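Local atomic coordinates of Lin2634 protein (Listeria innocua, PDB entry 3MZO), a protein that binds calcium ions and is probably a metal-dependent phosphohydrolase of the HD-domain superfamily, related to the 5'-deoxynucleotidase YfbR. Residues G3-Q6 with Y7-L11; L167-I170 with Y171-E175. All blocks are in the same frame, centred on the assembly; numbering follows the deposited sequence. Where two conformers were deposited one is given.

Interaction 1: G3-Q6 with Y7-L11; sequences GIHQ and YFQSL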
loop_
_atom_site.group_PDB
_atom_site.type_symbol
_atom_site.label_atom_id
_atom_site.label_comp_id
_atom_site.label_asym_id
_atom_site.label_seq_id
_atom_site.Cartn_x
_atom_site.Cartn_y
_atom_site.Cartn_z
ATOM N N GLY B 3 14.346 -16.164 23.403
ATOM C CA GLY B 3 13.535 -17.333 23.166
ATOM C C GLY B 3 13.270 -17.567 21.700
ATOM O O GLY B 3 13.331 -16.652 20.867
ATOM N N ILE B 4 12.942 -18.803 21.387
ATOM C CA ILE B 4 12.611 -19.169 20.021
ATOM C C ILE B 4 11.309 -18.473 19.534
ATOM O O ILE B 4 11.183 -18.172 18.356
ATOM C CB ILE B 4 12.569 -20.686 19.892
ATOM C CG1 ILE B 4 13.968 -21.265 20.168
ATOM C CG2 ILE B 4 12.088 -21.097 18.485
ATOM C CD1 ILE B 4 15.098 -20.770 19.217
ATOM N N HIS B 5 10.381 -18.181 20.451
ATOM C CA HIS B 5 9.167 -17.434 20.113
ATOM C C HIS B 5 9.509 -16.126 19.396
ATOM O O HIS B 5 8.968 -15.838 18.319
ATOM C CB HIS B 5 8.337 -17.164 21.355
ATOM C CG HIS B 5 7.313 -16.103 21.177
ATOM N ND1 HIS B 5 6.225 -16.254 20.343
ATOM C CD2 HIS B 5 7.224 -14.854 21.698
ATOM C CE1 HIS B 5 5.497 -15.152 20.383
ATOM N NE2 HIS B 5 6.081 -14.288 21.196
ATOM N N GLN B 6 10.456 -15.388 19.951
ATOM C CA GLN B 6 10.878 -14.119 19.377
ATOM C C GLN B 6 11.490 -14.370 17.999
ATOM O O GLN B 6 11.291 -13.606 17.062
ATOM C CB GLN B 6 11.922 -13.396 20.264
ATOM C CG GLN B 6 11.575 -13.267 21.749
ATOM C CD GLN B 6 10.399 -12.337 22.030
ATOM O OE1 GLN B 6 10.080 -11.449 21.225
ATOM N NE2 GLN B 6 9.746 -12.535 23.191
ATOM N N TYR B 7 12.239 -15.443 17.874
ATOM C CA TYR B 7 12.868 -15.771 16.604
ATOM C C TYR B 7 11.791 -16.090 15.546
ATOM O O TYR B 7 11.885 -15.627 14.397
ATOM C CB TYR B 7 13.810 -16.966 16.772
ATOM C CG TYR B 7 14.210 -17.583 15.455
ATOM C CD1 TYR B 7 15.099 -16.934 14.614
ATOM C CD2 TYR B 7 13.676 -18.806 15.033
ATOM C CE1 TYR B 7 15.472 -17.488 13.388
ATOM C CE2 TYR B 7 14.016 -19.353 13.784
ATOM C CZ TYR B 7 14.919 -18.687 12.976
ATOM O OH TYR B 7 15.286 -19.209 11.767
ATOM N N PHE B 8 10.771 -16.865 15.940
ATOM C CA PHE B 8 9.677 -17.187 15.023
ATOM C C PHE B 8 8.937 -15.910 14.582
ATOM O O PHE B 8 8.559 -15.785 13.415
ATOM C CB PHE B 8 8.685 -18.188 15.662
ATOM C CG PHE B 8 9.175 -19.643 15.700
ATOM C CD1 PHE B 8 10.317 -20.053 15.053
ATOM C CD2 PHE B 8 8.412 -20.595 16.337
ATOM C CE1 PHE B 8 10.714 -21.397 15.088
ATOM C CE2 PHE B 8 8.791 -21.918 16.385
ATOM C CZ PHE B 8 9.935 -22.332 15.754
ATOM N N GLN B 9 8.742 -14.953 15.501
ATOM C CA GLN B 9 8.051 -13.699 15.134
ATOM C C GLN B 9 8.881 -12.939 14.160
ATOM O O GLN B 9 8.335 -12.380 13.222
ATOM C CB GLN B 9 7.808 -12.780 16.319
ATOM C CG GLN B 9 6.765 -13.271 17.250
ATOM C CD GLN B 9 6.643 -12.356 18.426
ATOM O OE1 GLN B 9 7.644 -12.014 19.076
ATOM N NE2 GLN B 9 5.430 -11.945 18.709
ATOM N N SER B 10 10.202 -12.960 14.366
ATOM C CA SER B 10 11.119 -12.233 13.502
ATOM C C SER B 10 11.018 -12.665 12.041
ATOM O O SER B 10 11.318 -11.885 11.137
ATOM C CB SER B 10 12.567 -12.407 13.959
ATOM O OG SER B 10 13.111 -13.643 13.511
ATOM N N LEU B 11 10.659 -13.928 11.799
ATOM C CA LEU B 11 10.606 -14.432 10.419
ATOM C C LEU B 11 9.578 -13.637 9.606
ATOM O O LEU B 11 9.792 -13.377 8.414
ATOM C CB LEU B 11 10.262 -15.932 10.377
ATOM C CG LEU B 11 11.194 -16.886 11.063
ATOM C CD1 LEU B 11 10.551 -18.335 11.214
ATOM C CD2 LEU B 11 12.474 -16.890 10.307
#
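Along the first helix of the chain, F8 N, Q9 N and S10 N reach back four residues to the carbonyls of I4, H5 and Q6, the first of these bonds being the shortest (F8 N to I4 O, 2.8 Å, N-H...O 162°). G3 stands at the N-cap, and G3 O takes two weak bonds, from Q6 N and from Y7 N (G3 O to Y7 N, 3.4 Å). On one side of the helix I4 lays a methyl group over the ring of F8: CG2 sits 3.8 Å from the ring centroid, 16° off the normal, in a CH-pi contact displaced toward the rim. CG2 gets there because it stands anti to the backbone N of I4, with CG1 beside that nitrogen. Y7 stays at the margin of this cluster; its ring turns away and meets Y117 edge-to-face.

A second pair forms one residue on, where the CG methylene of Q9 lies over a face of the H5 imidazole, 4.2 Å from its centroid. The H5 ring is swung round by a CG anti to its own backbone N (chi1 163°), bringing it back above the turn that follows. Its two nitrogens are both engaged by the second subunit, ND1 with Y144 OH and NE2 with E193 OE2, while I4 packs on F44 of that subunit. S10 OG donates to Y7 O in a bond modelled as very short (2.5 Å), a length to be read with caution, and is also hydrogen-bonded with Y70 OH of the same chain. Gripped at both nitrogens and packed over one face, the imidazole has its rotation fixed, and the nearby carboxylate of E193 in the second subunit would be expected to favour its protonated form; this N-terminal helix thus serves as a subunit interface.

Interaction 2: L167-I170 with Y171-E175; sequences LATI and YEYRE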
loop_
_atom_site.group_PDB
_atom_site.type_symbol
_atom_site.label_atom_id
_atom_site.label_comp_id
_atom_site.label_asym_id
_atom_site.label_seq_id
_atom_site.Cartn_x
_atom_site.Cartn_y
_atom_site.Cartn_z
ATOM N N LEU B 167 24.991 -11.433 -14.502
ATOM C CA LEU B 167 25.424 -12.369 -15.532
ATOM C C LEU B 167 26.961 -12.533 -15.588
ATOM O O LEU B 167 27.475 -13.656 -15.622
ATOM C CB LEU B 167 24.856 -11.977 -16.900
ATOM C CG LEU B 167 24.967 -13.036 -18.015
ATOM C CD1 LEU B 167 24.339 -14.445 -17.645
ATOM C CD2 LEU B 167 24.336 -12.462 -19.268
ATOM N N ALA B 168 27.688 -11.422 -15.549
ATOM C CA ALA B 168 29.150 -11.461 -15.484
ATOM C C ALA B 168 29.612 -12.406 -14.382
ATOM O O ALA B 168 30.430 -13.285 -14.614
ATOM C CB ALA B 168 29.710 -10.057 -15.249
ATOM N N THR B 169 29.073 -12.237 -13.183
ATOM C CA THR B 169 29.431 -13.098 -12.059
ATOM C C THR B 169 29.060 -14.574 -12.292
ATOM O O THR B 169 29.892 -15.452 -12.091
ATOM C CB THR B 169 28.792 -12.578 -10.774
ATOM O OG1 THR B 169 29.177 -11.217 -10.623
ATOM C CG2 THR B 169 29.250 -13.348 -9.549
ATOM N N ILE B 170 27.839 -14.853 -12.749
ATOM C CA ILE B 170 27.460 -16.226 -13.092
ATOM C C ILE B 170 28.503 -16.872 -14.046
ATOM O O ILE B 170 28.863 -18.053 -13.893
ATOM C CB ILE B 170 26.015 -16.271 -13.699
ATOM C CG1 ILE B 170 24.987 -15.940 -12.622
ATOM C CG2 ILE B 170 25.699 -17.639 -14.284
ATOM C CD1 ILE B 170 23.597 -15.649 -13.144
ATOM N N TYR B 171 29.002 -16.103 -15.015
ATOM C CA TYR B 171 30.012 -16.621 -15.957
ATOM C C TYR B 171 31.303 -17.037 -15.321
ATOM O O TYR B 171 31.983 -17.889 -15.869
ATOM C CB TYR B 171 30.371 -15.608 -17.032
ATOM C CG TYR B 171 29.617 -15.838 -18.278
ATOM C CD1 TYR B 171 29.953 -16.894 -19.132
ATOM C CD2 TYR B 171 28.543 -15.021 -18.609
ATOM C CE1 TYR B 171 29.242 -17.125 -20.295
ATOM C CE2 TYR B 171 27.821 -15.233 -19.765
ATOM C CZ TYR B 171 28.168 -16.287 -20.606
ATOM O OH TYR B 171 27.437 -16.467 -21.758
ATOM N N GLU B 172 31.661 -16.423 -14.196
ATOM C CA GLU B 172 32.868 -16.779 -13.430
ATOM C C GLU B 172 32.791 -18.221 -12.951
ATOM O O GLU B 172 33.803 -18.836 -12.629
ATOM C CB GLU B 172 33.038 -15.898 -12.178
ATOM C CG GLU B 172 33.368 -14.424 -12.416
ATOM C CD GLU B 172 33.560 -13.656 -11.110
ATOM O OE1 GLU B 172 33.831 -14.280 -10.057
ATOM O OE2 GLU B 172 33.428 -12.427 -11.129
ATOM N N TYR B 173 31.568 -18.752 -12.862
ATOM C CA TYR B 173 31.359 -20.104 -12.308
ATOM C C TYR B 173 31.024 -21.146 -13.403
ATOM O O TYR B 173 30.468 -22.229 -13.122
ATOM C CB TYR B 173 30.244 -20.046 -11.252
ATOM C CG TYR B 173 30.559 -19.249 -9.983
ATOM C CD1 TYR B 173 30.352 -17.873 -9.911
ATOM C CD2 TYR B 173 30.982 -19.895 -8.830
ATOM C CE1 TYR B 173 30.619 -17.163 -8.727
ATOM C CE2 TYR B 173 31.223 -19.200 -7.655
ATOM C CZ TYR B 173 31.043 -17.837 -7.610
ATOM O OH TYR B 173 31.318 -17.191 -6.419
ATOM N N ARG B 174 31.395 -20.851 -14.645
ATOM C CA ARG B 174 31.028 -21.694 -15.793
ATOM C C ARG B 174 31.642 -23.099 -15.791
ATOM O O ARG B 174 31.245 -23.925 -16.598
ATOM C CB ARG B 174 31.356 -20.984 -17.119
ATOM C CG ARG B 174 32.845 -20.754 -17.366
ATOM C CD ARG B 174 33.118 -20.131 -18.742
ATOM N NE ARG B 174 33.008 -18.678 -18.717
ATOM C CZ ARG B 174 33.989 -17.877 -18.323
ATOM N NH1 ARG B 174 35.158 -18.393 -17.950
ATOM N NH2 ARG B 174 33.800 -16.564 -18.313
ATOM N N GLU B 175 32.617 -23.366 -14.907
ATOM C CA GLU B 175 33.201 -24.728 -14.817
ATOM C C GLU B 175 32.174 -25.670 -14.176
ATOM O O GLU B 175 32.215 -26.877 -14.379
ATOM C CB GLU B 175 34.521 -24.753 -14.029
#
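Y171 N bonds to L167 O at 2.9 Å with an N-H...O angle of 158°. The next two amides turn to carbonyls three residues back: E172 N takes T169 O (2.9 Å) and keeps only a weak bond to A168 O, while Y173 N takes I170 O (3.0 Å). These two three-residue bonds approach from above the carbonyl planes, well out of line with the C=O bonds.

The close-packed side belongs to L167 and Y171, whose side chains run next to each other in the same direction. L167 CG rests 4.0 Å from Y171 CE2, and L167 O lies at the ring's edge near its plane. The phenol reaches a partner farther off, its OH bonding to T209 OG1, so the buried ring is held both along its flank and at its end.

The T169-Y173 pair is looser. These side chains also point the same way, but T169 CG2 comes no nearer than 4.1 Å to Y173 CE1; the closer approach is that of T169 O, 3.3 Å from Y173 CD1 in the plane of the ring. T169 OG1 turns back to E165 OE2, a choice allowed by its position beside its own backbone N (chi1 -54°). The solvent side is that of E172 and R174, whose side chains are exposed and were each modelled in two conformers.

In the all-helical fold, this part of helix 158-172 and the residues just after it are wedged among three other helices. L167 touches L143 of helix 129-151, L187 of helix 177-191 and I208 of helix 201-211; I170 bridges V140 and V179, and Y173 lies across A135, I136 and V179.

Overall arrangement
Interactions 1 and 2 lie on opposite sides of the chain's centre, with their own centres 37 Å apart and nearest atoms about 24 Å apart, so neither touches the other. Between them comes the metal site, where H34, H68, D69 and D138 coordinate calcium in the manner of an HD-domain motif. Neither contact supplies a ligand: the side chain of Y7 in interaction 1 is about 14 Å from a bound calcium, and that of T169 in interaction 2 about 12 Å. Residues 3-11 face a second subunit, whereas no other chain of the assembly touches 167-175, which belongs to the helical bundle that includes D138's helix, 129-151.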